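Local coordinates for putative alpha-N-acetylgalactosaminidase (Bacillus halodurans C-125, PDB 3CC1), which probably hydrolyses terminal alpha-linked N-acetylgalactosamine residues from glycoconjugates, as a putative alpha-N-acetylgalactosaminidase with a barrel domain and a C-terminal beta-sandwich domain, at residues A[20-25]-A[281-286]; A[394-399]-A[428-433]; A[69-74]-A[119-124]; A[9-14]-A[340-345]; A[301-306]-A[422-427]. All coordinates share one frame; numbering follows the deposited sequence. Where two conformers were deposited one is given.

Contact 1: residues A[20-25]-A[281-286]; sequences DCYGAS and GIRSVD
R283 grips S25 side-on with two nitrogens. Its NE donates to S25 OG at 2.8 Å, with S25 OG close to the guanidinium plane. Its NH2 donates to S25 O at 2.9 Å, but from well above the carbonyl plane and with a bent bond of 144°. A second bond from NH2 to S25 OG is weak. Y22 CD1 lies over one face of the R283 guanidinium, toward its rim, and R283 NH1 approaches the ring obliquely, 3.5 Å from Y22 CD1. The two planes are 25° apart. The bend in the arginine chain at chi3 (-52°) turns one face of the guanidinium to Y22 and its NE/NH2 edge to S25. I282 runs alongside Y22, and its CG2 is 3.8 Å from Y22 CE1.

The backbones also meet. G281 N donates to D20 O, and R283 N donates to C21 O. These carbonyls belong to the last turn of helix 19-22. The chain then leaves the helix in a type II' beta turn from Y22 to S25, with G23 at positive phi. A CB on G23 would clash with R283 O. This helix follows strand 14-17 of the TIM-barrel domain, and 281-286 is part of a loop between strands 279-280 and 292-293.

The turn positions S25. Y22 O accepts from both S25 N and S25 OG, the latter at 2.8 Å. Further out, R283 NH1 forms a salt bridge with E30, and Y22 OH is hydrogen-bonded to E320. V285 is hydrogen-bonded through its backbone to a second subunit.

Contact 2: residues A[394-399]-A[428-433]; sequences TVQLFN and KLSPDR
Q396 and S430 form a hydrogen-bonded antiparallel pair, joining strands 395-399 and 424-431 in the C-terminal beta-sandwich domain. Q396 N donates to S430 O at 2.8 Å, and S430 N returns the bond to Q396 O. F398 and K428 form the next hydrogen-bonded pair. L397 and L429 lie between them as a non-hydrogen-bonded pair, with their side chains on the other face of the sheet.

The F398 side chain starts with CB 4.1 Å from K428 O. Its CG is anti to the carbonyl carbon (chi1 -60°), and the ring runs on past the partner strand. K428 O lies in the ring plane, at the edge, 3.9 Å from F398 CD1. F398 CD1 is also 3.8 Å from S430 OG. The K428 amine is far from the ring, so any cation-pi attraction is weak at most.

On the buried face, L397 and L429 run side by side, and L397 CD2 touches L429 CG. On the Q396 face, F398, K428 and S430 belong to the pocket that holds a polyether molecule, probably from the crystallisation liquor. K428 NZ is hydrogen-bonded to it. S430 OG sits at the edge of the F398 ring, 3.2 Å from F398 CE1.

Contact 3: residues A[69-74]-A[119-124]; sequences FAPLCM and PRQAVY
The flat amide of Q121 has A70 CB over one face, 3.6 Å from Q121 NE2. P71 CD lies on the same side, offset past the oxygen and 3.4 Å from Q121 OE1. M74 CB is on the other side of the plane, offset beyond NE2. The backbone of L72 meets the amide at its edge. NE2 donates to L72 O at 2.8 Å, and L72 O lies close to the amide plane. OE1 accepts from L72 N at 2.9 Å, in the carbonyl plane and on a lone pair. Q121 has CG anti to its own N (chi1 -174°) and stays extended, which carries the amide from the helix to the loop.

M74, a selenomethionine, packs beside this. Its SE is 3.8 Å from A122 CB and 4.0 Å from P119 CB. P119 is the N-cap residue of helix 120-125, so the loop lies along the first turn of that helix.

F69 of a second subunit packs against P71 and Q121, which places this contact at a subunit interface.

Replacing Q121 by a leucine would probably leave L72 N and L72 O without their side-chain mates and weaken the tie between loop and helix. One amide offers a donor and an acceptor, so it pairs with both polar backbone atoms of a single residue.

Contact 4: residues A[9-14]-A[340-345]; sequences ALTPPM and INQKSV
T11 OG1 donates to Q342 OE1 at 2.6 Å, coming from above the plane of the amide carbonyl. This is the tight part of the contact. The other end of the same amide is held twice. Q342 NE2 donates to P12 O at 2.9 Å and to N341 OD1 at 2.9 Å, and both acceptors lie near the amide plane. Three bonds therefore fix the rotation of the Q342 amide. A bend at chi2 (-69°) folds the glutamine side chain toward the loop. M14, a selenomethionine, crosses it obliquely, with SE 3.5 Å from Q342 CD. P12 fits in beside N341, and its CG is 3.5 Å from N341 O.

The solvent side is looser. The exposed K343 comes near through NZ alone, 3.9 Å from T11 CG2, and no hydrogen bond joins the two.

N341 has a further partner: its ND2 is hydrogen-bonded to S313 O. The contact joins the N-terminal lead-in to strand 14-17, a strand of the parallel barrel sheet, to the end of helix 335-343. Strand 315-317 adjoins both sides: P13 and L315 are joined by a backbone hydrogen bond, and N341 packs on L315. Strand 345-353 of the C-terminal antiparallel sheet begins just after the helix.

Contact 5: residues A[301-306]-A[422-427]; sequences QLTMMN and HQSMML
S424 OG is gripped by two side chains of helix 298-310. It accepts from N306 ND2 at 2.7 Å and donates to T303 OG1 at 3.0 Å. The serine oxygen lies close to the amide plane of N306, although the bond is bent to 145°. T303 OG1 passes the chain of bonds on, donating to H422 O at 2.6 Å. T303 OG1 is also hydrogen-bonded to D299 O, one turn back in the same helix, so its one hydrogen may be shared. With chi1 at -74°, the threonine oxygen lies beside its own backbone N and also accepts the bond from the serine.

Two waters add to the join. One accepts from S424 N and donates weakly to T303 OG1. The other accepts from N306 ND2 and donates to S424 O, so it bridges the amide and the strand backbone.

N306 OD1 is hydrogen-bonded to W401 NE1, which helps fix the rotation of the amide. M426, a selenomethionine, packs against the same asparagine. Its CB is 3.5 Å from N306 OD1, and its bent chain brings CE to 3.4 Å from N306 O. A valine in place of T303 is likely to leave H422 O without this donor and S424 OG without its acceptor.

The axes of 301-306 and 424-427 approach to 8.1 Å, at 44°. H422 stacks on W247 and is hydrogen-bonded to E300 and D377. The arrangement is a helix-on-sheet interface, here between the TIM-barrel domain and the C-terminal beta sandwich of an alpha-galactosidase-like enzyme.

From the N terminus, 9-14 comes first and pairs with 340-345, so contact 4 closes a loop of over 300 residues. Contact 1 lies within that loop, and contact 3 lies within contact 1. Contact 3 closes a short loop near the second subunit, which contact 1 also touches. Contact 5 opens at 301-306, inside contact 4, but closes at 422-427, so the two cross. They touch where I340 meets M426. Contact 5 also crosses contact 2, with which it shares strand 424-431. Contact 2 closes a loop of 28 residues in the sandwich. Contacts 1 and 3 lie in the barrel domain, contact 4 joins the lead-in of its first strand to helix 335-343, and contact 5 joins the two domains.

Contact 1: residues A[20-25]-A[281-286]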
# COMPACT_ATOMS: atom_id res chain seq x y z
N ASP A 20 -19.25 12.40 21.13
CA ASP A 20 -18.11 11.68 21.76
C ASP A 20 -18.28 11.51 23.29
O ASP A 20 -17.70 10.61 23.88
CB ASP A 20 -16.77 12.36 21.48
CG ASP A 20 -16.24 12.16 20.06
OD1 ASP A 20 -16.90 11.53 19.19
OD2 ASP A 20 -15.10 12.65 19.82
N CYS A 21 -19.07 12.39 23.90
CA CYS A 21 -19.34 12.35 25.35
C CYS A 21 -20.62 11.60 25.67
O CYS A 21 -20.63 10.79 26.59
CB CYS A 21 -19.31 13.74 26.02
SG CYS A 21 -20.09 15.10 25.07
N TYR A 22 -21.69 11.82 24.91
CA TYR A 22 -23.02 11.31 25.28
C TYR A 22 -23.69 10.43 24.21
O TYR A 22 -24.83 9.97 24.36
CB TYR A 22 -23.98 12.46 25.68
CG TYR A 22 -23.45 13.22 26.86
CD1 TYR A 22 -23.28 12.57 28.07
CD2 TYR A 22 -23.05 14.56 26.75
CE1 TYR A 22 -22.75 13.22 29.16
CE2 TYR A 22 -22.52 15.23 27.83
CZ TYR A 22 -22.39 14.56 29.04
OH TYR A 22 -21.83 15.18 30.14
N GLY A 23 -22.96 10.18 23.14
CA GLY A 23 -23.48 9.35 22.08
C GLY A 23 -24.76 9.89 21.51
O GLY A 23 -24.86 11.08 21.16
N ALA A 24 -25.75 8.99 21.41
CA ALA A 24 -27.07 9.32 20.86
C ALA A 24 -28.03 9.88 21.93
O ALA A 24 -29.17 10.21 21.64
CB ALA A 24 -27.70 8.05 20.18
N SER A 25 -27.55 10.05 23.16
CA SER A 25 -28.45 10.18 24.32
C SER A 25 -28.35 11.50 25.10
O SER A 25 -28.84 11.59 26.24
CB SER A 25 -28.17 9.02 25.30
OG SER A 25 -27.00 9.30 26.07
N GLY A 281 -16.77 9.59 26.35
CA GLY A 281 -17.20 8.22 26.57
C GLY A 281 -18.12 8.03 27.75
O GLY A 281 -18.23 6.93 28.28
N ILE A 282 -18.79 9.10 28.17
CA ILE A 282 -19.63 9.07 29.38
C ILE A 282 -20.82 8.13 29.17
O ILE A 282 -21.08 7.26 29.99
CB ILE A 282 -20.05 10.49 29.83
CG1 ILE A 282 -18.80 11.32 30.13
CG2 ILE A 282 -20.94 10.45 31.10
CD1 ILE A 282 -19.06 12.77 30.40
N ARG A 283 -21.51 8.28 28.04
CA ARG A 283 -22.52 7.33 27.62
C ARG A 283 -22.27 7.13 26.14
O ARG A 283 -22.68 7.92 25.33
CB ARG A 283 -23.95 7.84 27.88
CG ARG A 283 -24.26 8.09 29.37
CD ARG A 283 -25.73 8.38 29.65
NE ARG A 283 -26.28 9.46 28.81
CZ ARG A 283 -26.25 10.75 29.10
NH1 ARG A 283 -25.67 11.17 30.20
NH2 ARG A 283 -26.81 11.63 28.27
N SER A 284 -21.51 6.09 25.81
CA SER A 284 -20.89 5.90 24.49
C SER A 284 -20.54 4.42 24.29
O SER A 284 -19.91 3.77 25.14
CB SER A 284 -19.61 6.72 24.38
OG SER A 284 -19.09 6.67 23.07
N VAL A 285 -20.91 3.90 23.13
CA VAL A 285 -20.69 2.49 22.83
C VAL A 285 -19.88 2.22 21.53
O VAL A 285 -19.67 1.06 21.17
CB VAL A 285 -22.04 1.72 22.77
CG1 VAL A 285 -22.71 1.72 24.17
CG2 VAL A 285 -22.99 2.30 21.71
N ASP A 286 -19.46 3.27 20.83
CA ASP A 286 -18.76 3.11 19.55
C ASP A 286 -17.28 3.46 19.62
O ASP A 286 -16.57 3.40 18.61
CB ASP A 286 -19.40 3.97 18.45
CG ASP A 286 -19.30 5.45 18.72
OD1 ASP A 286 -19.59 5.82 19.88
OD2 ASP A 286 -18.95 6.23 17.79

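Contact 2: residues A[394-399]-A[428-433]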
# COMPACT_ATOMS: atom_id res chain seq x y z
N THR A 394 15.41 35.49 4.14
CA THR A 394 15.56 35.00 5.50
C THR A 394 14.30 35.27 6.31
O THR A 394 13.61 36.27 6.11
CB THR A 394 16.78 35.61 6.18
OG1 THR A 394 17.92 35.18 5.46
CG2 THR A 394 16.94 35.14 7.64
N VAL A 395 13.99 34.34 7.22
CA VAL A 395 12.82 34.45 8.08
C VAL A 395 13.19 34.17 9.51
O VAL A 395 14.25 33.61 9.80
CB VAL A 395 11.67 33.43 7.67
CG1 VAL A 395 11.21 33.65 6.25
CG2 VAL A 395 12.09 31.94 7.92
N GLN A 396 12.31 34.64 10.41
CA GLN A 396 12.29 34.29 11.85
C GLN A 396 11.32 33.11 12.05
O GLN A 396 10.24 33.09 11.46
CB GLN A 396 11.82 35.52 12.69
CG GLN A 396 12.96 36.48 13.20
CD GLN A 396 12.56 37.94 13.44
OE1 GLN A 396 13.32 38.85 13.05
NE2 GLN A 396 11.43 38.18 14.10
N LEU A 397 11.71 32.10 12.83
CA LEU A 397 10.83 30.94 13.08
C LEU A 397 10.34 30.96 14.51
O LEU A 397 11.14 31.11 15.44
CB LEU A 397 11.53 29.60 12.83
CG LEU A 397 12.12 29.26 11.46
CD1 LEU A 397 12.68 27.84 11.47
CD2 LEU A 397 11.05 29.39 10.39
N PHE A 398 9.03 30.78 14.66
CA PHE A 398 8.38 30.72 15.99
C PHE A 398 7.59 29.45 16.13
O PHE A 398 7.03 28.94 15.15
CB PHE A 398 7.41 31.88 16.21
CG PHE A 398 8.04 33.22 16.14
CD1 PHE A 398 8.28 33.85 14.92
CD2 PHE A 398 8.40 33.87 17.29
CE1 PHE A 398 8.86 35.10 14.85
CE2 PHE A 398 9.00 35.15 17.22
CZ PHE A 398 9.22 35.74 16.01
N ASN A 399 7.59 28.94 17.35
CA ASN A 399 6.77 27.82 17.80
C ASN A 399 5.40 28.37 18.15
O ASN A 399 5.25 29.13 19.10
CB ASN A 399 7.42 27.17 19.02
CG ASN A 399 6.59 26.00 19.60
OD1 ASN A 399 5.39 25.95 19.51
ND2 ASN A 399 7.28 25.07 20.24
N LYS A 428 5.54 29.29 12.78
CA LYS A 428 5.26 30.54 12.04
C LYS A 428 6.56 31.06 11.48
O LYS A 428 7.56 31.17 12.18
CB LYS A 428 4.64 31.60 12.94
CG LYS A 428 4.34 32.92 12.21
CD LYS A 428 3.46 33.85 13.00
CE LYS A 428 4.19 34.69 14.01
NZ LYS A 428 3.21 35.54 14.79
N LEU A 429 6.52 31.39 10.19
CA LEU A 429 7.65 31.95 9.50
C LEU A 429 7.33 33.40 9.24
O LEU A 429 6.43 33.69 8.45
CB LEU A 429 7.88 31.25 8.16
CG LEU A 429 8.42 29.83 8.09
CD1 LEU A 429 7.64 28.92 8.96
CD2 LEU A 429 8.42 29.32 6.67
N SER A 430 8.02 34.32 9.91
CA SER A 430 7.79 35.73 9.59
C SER A 430 9.00 36.37 8.96
O SER A 430 10.11 35.87 9.09
CB SER A 430 7.26 36.54 10.80
OG SER A 430 7.97 36.29 11.99
N PRO A 431 8.78 37.47 8.25
CA PRO A 431 9.86 38.15 7.61
C PRO A 431 10.95 38.54 8.59
O PRO A 431 10.69 38.91 9.73
CB PRO A 431 9.22 39.39 6.99
CG PRO A 431 7.79 39.36 7.33
CD PRO A 431 7.49 38.17 8.15
N ASP A 432 12.18 38.39 8.13
CA ASP A 432 13.32 38.71 8.93
C ASP A 432 13.29 40.20 9.20
O ASP A 432 13.15 41.01 8.28
CB ASP A 432 14.59 38.40 8.19
CG ASP A 432 15.79 38.45 9.07
OD1 ASP A 432 15.71 37.95 10.22
OD2 ASP A 432 16.84 38.95 8.57
N ARG A 433 13.40 40.56 10.47
CA ARG A 433 13.24 41.95 10.87
C ARG A 433 14.61 42.43 11.32
O ARG A 433 15.26 41.73 12.14
CB ARG A 433 12.19 42.10 11.96
CG ARG A 433 10.75 41.80 11.48
CD ARG A 433 10.36 42.73 10.30
NE ARG A 433 8.98 42.58 9.87
CZ ARG A 433 8.54 43.00 8.68
NH1 ARG A 433 9.38 43.55 7.83
NH2 ARG A 433 7.28 42.86 8.34
OXT ARG A 433 15.07 43.47 10.80

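Contact 3: residues A[69-74]-A[119-124]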
# COMPACT_ATOMS: atom_id res chain seq x y z
N PHE A 69 -45.86 1.21 20.09
CA PHE A 69 -46.53 1.03 18.79
C PHE A 69 -45.98 2.02 17.77
O PHE A 69 -46.28 1.93 16.59
CB PHE A 69 -48.02 1.24 18.94
CG PHE A 69 -48.66 0.22 19.83
CD1 PHE A 69 -48.51 -1.14 19.55
CD2 PHE A 69 -49.35 0.61 20.97
CE1 PHE A 69 -49.07 -2.11 20.40
CE2 PHE A 69 -49.93 -0.35 21.83
CZ PHE A 69 -49.79 -1.71 21.54
N ALA A 70 -45.21 2.97 18.25
CA ALA A 70 -44.61 4.02 17.39
C ALA A 70 -43.44 4.62 18.17
O ALA A 70 -43.60 5.65 18.78
CB ALA A 70 -45.62 5.11 17.10
N PRO A 71 -42.30 3.94 18.20
CA PRO A 71 -41.30 4.25 19.23
C PRO A 71 -40.48 5.53 19.02
O PRO A 71 -40.01 6.12 20.01
CB PRO A 71 -40.41 3.01 19.23
CG PRO A 71 -40.64 2.35 17.97
CD PRO A 71 -42.08 2.63 17.58
N LEU A 72 -40.33 5.98 17.77
CA LEU A 72 -39.65 7.28 17.53
C LEU A 72 -40.66 8.42 17.69
O LEU A 72 -41.85 8.29 17.31
CB LEU A 72 -38.98 7.36 16.15
CG LEU A 72 -37.97 6.30 15.76
CD1 LEU A 72 -37.31 6.70 14.39
CD2 LEU A 72 -36.95 6.07 16.82
N CYS A 73 -40.19 9.52 18.26
CA CYS A 73 -41.02 10.70 18.43
C CYS A 73 -41.16 11.34 17.07
O CYS A 73 -40.18 11.64 16.43
CB CYS A 73 -40.39 11.70 19.38
SG CYS A 73 -40.23 11.03 21.02
N MSE A 74 -42.39 11.51 16.62
CA MSE A 74 -42.62 11.89 15.24
C MSE A 74 -43.96 12.60 15.14
O MSE A 74 -44.91 12.18 15.78
CB MSE A 74 -42.65 10.62 14.36
CG MSE A 74 -42.43 10.87 12.85
SE MSE A 74 -42.58 9.18 11.88
CE MSE A 74 -44.46 8.81 11.96
N PRO A 119 -38.59 8.47 7.97
CA PRO A 119 -38.54 7.38 8.91
C PRO A 119 -39.30 6.16 8.44
O PRO A 119 -40.33 6.28 7.82
CB PRO A 119 -39.22 7.98 10.16
CG PRO A 119 -38.94 9.44 10.05
CD PRO A 119 -39.09 9.73 8.59
N ARG A 120 -38.80 4.99 8.77
CA ARG A 120 -39.52 3.79 8.41
C ARG A 120 -40.90 3.80 9.07
O ARG A 120 -41.86 3.23 8.57
CB ARG A 120 -38.72 2.58 8.88
CG ARG A 120 -37.38 2.42 8.17
CD ARG A 120 -36.88 1.00 8.40
NE ARG A 120 -35.53 0.87 7.93
CZ ARG A 120 -34.85 -0.27 7.96
NH1 ARG A 120 -35.45 -1.37 8.38
NH2 ARG A 120 -33.60 -0.32 7.59
N GLN A 121 -40.95 4.40 10.24
CA GLN A 121 -42.16 4.54 11.04
C GLN A 121 -43.24 5.37 10.29
O GLN A 121 -44.44 5.06 10.39
CB GLN A 121 -41.81 5.19 12.35
CG GLN A 121 -42.97 5.26 13.33
CD GLN A 121 -42.49 5.76 14.71
OE1 GLN A 121 -41.63 5.17 15.32
NE2 GLN A 121 -43.07 6.85 15.18
N ALA A 122 -42.80 6.38 9.54
CA ALA A 122 -43.68 7.15 8.67
C ALA A 122 -44.20 6.28 7.54
O ALA A 122 -45.35 6.37 7.14
CB ALA A 122 -42.96 8.40 8.13
N VAL A 123 -43.36 5.40 7.03
CA VAL A 123 -43.76 4.55 5.91
C VAL A 123 -44.81 3.57 6.43
O VAL A 123 -45.86 3.38 5.83
CB VAL A 123 -42.54 3.89 5.22
CG1 VAL A 123 -43.01 2.85 4.22
CG2 VAL A 123 -41.64 4.96 4.56
N TYR A 124 -44.54 2.98 7.60
CA TYR A 124 -45.49 2.08 8.26
C TYR A 124 -46.84 2.74 8.44
O TYR A 124 -47.87 2.17 8.12
CB TYR A 124 -44.97 1.67 9.64
CG TYR A 124 -45.98 0.98 10.56
CD1 TYR A 124 -46.51 -0.26 10.26
CD2 TYR A 124 -46.34 1.57 11.77
CE1 TYR A 124 -47.41 -0.88 11.13
CE2 TYR A 124 -47.23 0.97 12.62
CZ TYR A 124 -47.75 -0.25 12.31
OH TYR A 124 -48.64 -0.82 13.19

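Contact 4: residues A[9-14]-A[340-345]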
# COMPACT_ATOMS: atom_id res chain seq x y z
N ALA A 9 -18.61 32.89 2.15
CA ALA A 9 -18.53 33.94 3.17
C ALA A 9 -18.33 33.41 4.59
O ALA A 9 -18.17 34.19 5.51
CB ALA A 9 -19.77 34.83 3.12
N LEU A 10 -18.31 32.09 4.78
CA LEU A 10 -18.12 31.54 6.13
C LEU A 10 -16.82 30.79 6.24
O LEU A 10 -16.28 30.33 5.25
CB LEU A 10 -19.26 30.61 6.52
CG LEU A 10 -20.65 31.30 6.45
CD1 LEU A 10 -21.77 30.32 6.67
CD2 LEU A 10 -20.78 32.54 7.41
N THR A 11 -16.33 30.70 7.47
CA THR A 11 -15.13 29.99 7.80
C THR A 11 -15.49 28.63 8.39
O THR A 11 -16.67 28.31 8.56
CB THR A 11 -14.30 30.80 8.80
OG1 THR A 11 -15.03 30.92 10.02
CG2 THR A 11 -13.96 32.20 8.22
N PRO A 12 -14.50 27.77 8.60
CA PRO A 12 -14.87 26.41 9.07
C PRO A 12 -15.61 26.48 10.41
O PRO A 12 -15.21 27.25 11.28
CB PRO A 12 -13.53 25.70 9.23
CG PRO A 12 -12.59 26.43 8.26
CD PRO A 12 -13.10 27.85 8.12
N PRO A 13 -16.70 25.72 10.56
CA PRO A 13 -17.43 25.72 11.83
C PRO A 13 -16.55 25.32 13.01
O PRO A 13 -15.73 24.40 12.93
CB PRO A 13 -18.54 24.67 11.60
CG PRO A 13 -18.76 24.68 10.12
CD PRO A 13 -17.39 24.91 9.53
N MSE A 14 -16.73 26.06 14.09
CA MSE A 14 -16.16 25.77 15.39
C MSE A 14 -17.27 25.64 16.42
O MSE A 14 -18.16 26.51 16.55
CB MSE A 14 -15.21 26.91 15.81
CG MSE A 14 -13.97 27.07 14.93
SE MSE A 14 -12.91 28.57 15.42
CE MSE A 14 -12.62 28.17 17.31
N ILE A 340 -4.87 29.98 12.07
CA ILE A 340 -4.48 29.12 10.93
C ILE A 340 -5.75 28.47 10.35
O ILE A 340 -6.00 28.55 9.14
CB ILE A 340 -3.41 28.05 11.32
CG1 ILE A 340 -2.14 28.76 11.77
CG2 ILE A 340 -3.12 27.11 10.16
CD1 ILE A 340 -1.15 27.93 12.53
N ASN A 341 -6.54 27.85 11.22
CA ASN A 341 -7.77 27.14 10.79
C ASN A 341 -8.80 28.09 10.17
O ASN A 341 -9.51 27.77 9.19
CB ASN A 341 -8.40 26.44 11.99
CG ASN A 341 -9.70 25.71 11.64
OD1 ASN A 341 -10.79 26.24 11.82
ND2 ASN A 341 -9.57 24.50 11.13
N GLN A 342 -8.87 29.30 10.72
CA GLN A 342 -9.95 30.23 10.37
C GLN A 342 -9.59 31.27 9.29
O GLN A 342 -10.49 31.85 8.65
CB GLN A 342 -10.44 30.99 11.62
CG GLN A 342 -11.18 30.15 12.66
CD GLN A 342 -12.53 29.68 12.15
OE1 GLN A 342 -13.45 30.48 12.04
NE2 GLN A 342 -12.64 28.41 11.80
N LYS A 343 -8.29 31.53 9.13
CA LYS A 343 -7.83 32.65 8.29
C LYS A 343 -6.78 32.34 7.23
O LYS A 343 -6.60 33.12 6.30
CB LYS A 343 -7.31 33.78 9.19
CG LYS A 343 -8.37 34.41 10.09
CD LYS A 343 -9.39 35.23 9.29
CE LYS A 343 -10.58 35.73 10.13
NZ LYS A 343 -11.73 34.77 10.15
N SER A 344 -6.07 31.22 7.35
CA SER A 344 -4.96 30.96 6.42
C SER A 344 -5.46 30.53 5.03
O SER A 344 -6.58 30.08 4.85
CB SER A 344 -3.97 29.95 7.02
OG SER A 344 -4.50 28.65 7.02
N VAL A 345 -4.58 30.71 4.05
CA VAL A 345 -4.84 30.35 2.67
C VAL A 345 -3.69 29.53 2.07
O VAL A 345 -2.66 29.35 2.70
CB VAL A 345 -5.10 31.62 1.81
CG1 VAL A 345 -6.36 32.33 2.30
CG2 VAL A 345 -3.83 32.57 1.83

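Contact 5: residues A[301-306]-A[422-427]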
# COMPACT_ATOMS: atom_id res chain seq x y z
N GLN A 301 -2.47 14.91 20.93
CA GLN A 301 -3.53 15.92 20.91
C GLN A 301 -3.08 17.15 20.06
O GLN A 301 -3.82 17.63 19.21
CB GLN A 301 -3.89 16.35 22.34
CG GLN A 301 -4.55 15.23 23.22
CD GLN A 301 -4.77 15.66 24.65
OE1 GLN A 301 -5.23 16.79 24.89
NE2 GLN A 301 -4.45 14.78 25.61
N LEU A 302 -1.86 17.62 20.29
CA LEU A 302 -1.31 18.74 19.50
C LEU A 302 -1.11 18.36 18.04
O LEU A 302 -1.36 19.15 17.16
CB LEU A 302 0.03 19.21 20.06
CG LEU A 302 -0.05 19.86 21.44
CD1 LEU A 302 1.35 20.05 21.99
CD2 LEU A 302 -0.76 21.18 21.42
N THR A 303 -0.70 17.12 17.81
CA THR A 303 -0.55 16.59 16.46
C THR A 303 -1.87 16.63 15.69
O THR A 303 -1.93 17.10 14.54
CB THR A 303 0.10 15.17 16.46
OG1 THR A 303 1.51 15.32 16.76
CG2 THR A 303 -0.08 14.46 15.12
N MSE A 304 -2.94 16.21 16.35
CA MSE A 304 -4.25 16.27 15.77
C MSE A 304 -4.67 17.71 15.50
O MSE A 304 -5.13 18.02 14.43
CB MSE A 304 -5.29 15.58 16.69
CG MSE A 304 -6.72 15.75 16.16
SE MSE A 304 -7.97 15.35 17.57
CE MSE A 304 -7.55 16.86 18.69
N MSE A 305 -4.50 18.58 16.49
CA MSE A 305 -4.88 19.97 16.33
C MSE A 305 -4.13 20.61 15.16
O MSE A 305 -4.69 21.40 14.39
CB MSE A 305 -4.65 20.78 17.61
CG MSE A 305 -5.54 20.42 18.77
SE MSE A 305 -7.43 20.78 18.42
CE MSE A 305 -7.37 22.72 18.30
N ASN A 306 -2.87 20.23 14.99
CA ASN A 306 -2.01 20.85 13.97
C ASN A 306 -2.51 20.51 12.56
O ASN A 306 -2.58 21.36 11.69
CB ASN A 306 -0.54 20.44 14.14
CG ASN A 306 0.14 21.17 15.30
OD1 ASN A 306 -0.24 22.29 15.67
ND2 ASN A 306 1.15 20.54 15.88
N HIS A 422 5.17 10.56 17.37
CA HIS A 422 3.82 11.14 17.32
C HIS A 422 3.80 12.62 17.61
O HIS A 422 2.74 13.20 17.70
CB HIS A 422 2.87 10.44 18.29
CG HIS A 422 2.86 8.95 18.17
ND1 HIS A 422 1.99 8.15 18.89
CD2 HIS A 422 3.60 8.10 17.40
CE1 HIS A 422 2.23 6.88 18.61
NE2 HIS A 422 3.21 6.82 17.72
N GLN A 423 4.97 13.23 17.73
CA GLN A 423 5.08 14.63 18.06
C GLN A 423 5.19 15.47 16.80
O GLN A 423 5.75 15.07 15.78
CB GLN A 423 6.26 14.87 19.00
CG GLN A 423 6.36 16.31 19.49
CD GLN A 423 7.49 16.56 20.44
OE1 GLN A 423 8.60 16.13 20.22
NE2 GLN A 423 7.21 17.28 21.52
N SER A 424 4.68 16.68 16.89
CA SER A 424 4.70 17.59 15.78
C SER A 424 5.13 18.99 16.25
O SER A 424 5.23 19.27 17.44
CB SER A 424 3.36 17.67 15.09
OG SER A 424 2.35 18.10 15.99
N MSE A 425 5.38 19.84 15.29
CA MSE A 425 5.65 21.23 15.58
C MSE A 425 4.98 22.12 14.57
O MSE A 425 5.12 21.93 13.35
CB MSE A 425 7.14 21.46 15.51
CG MSE A 425 7.40 22.93 15.31
SE MSE A 425 7.55 23.77 17.07
CE MSE A 425 9.41 23.34 16.76
N MSE A 426 4.27 23.13 15.08
CA MSE A 426 3.69 24.16 14.22
C MSE A 426 4.55 25.43 14.25
O MSE A 426 4.77 26.03 15.31
CB MSE A 426 2.25 24.45 14.63
CG MSE A 426 1.58 25.51 13.79
SE MSE A 426 1.16 24.90 12.01
CE MSE A 426 -0.61 24.12 12.32
N LEU A 427 5.08 25.79 13.08
CA LEU A 427 5.96 26.94 12.95
C LEU A 427 5.25 28.10 12.27
O LEU A 427 4.44 27.91 11.35
CB LEU A 427 7.22 26.61 12.15
CG LEU A 427 8.08 25.41 12.56
CD1 LEU A 427 8.98 24.98 11.44
CD2 LEU A 427 8.92 25.77 13.78
O HOH W 1 2.90 17.27 19.10
O HOH W 2 2.90 20.69 18.28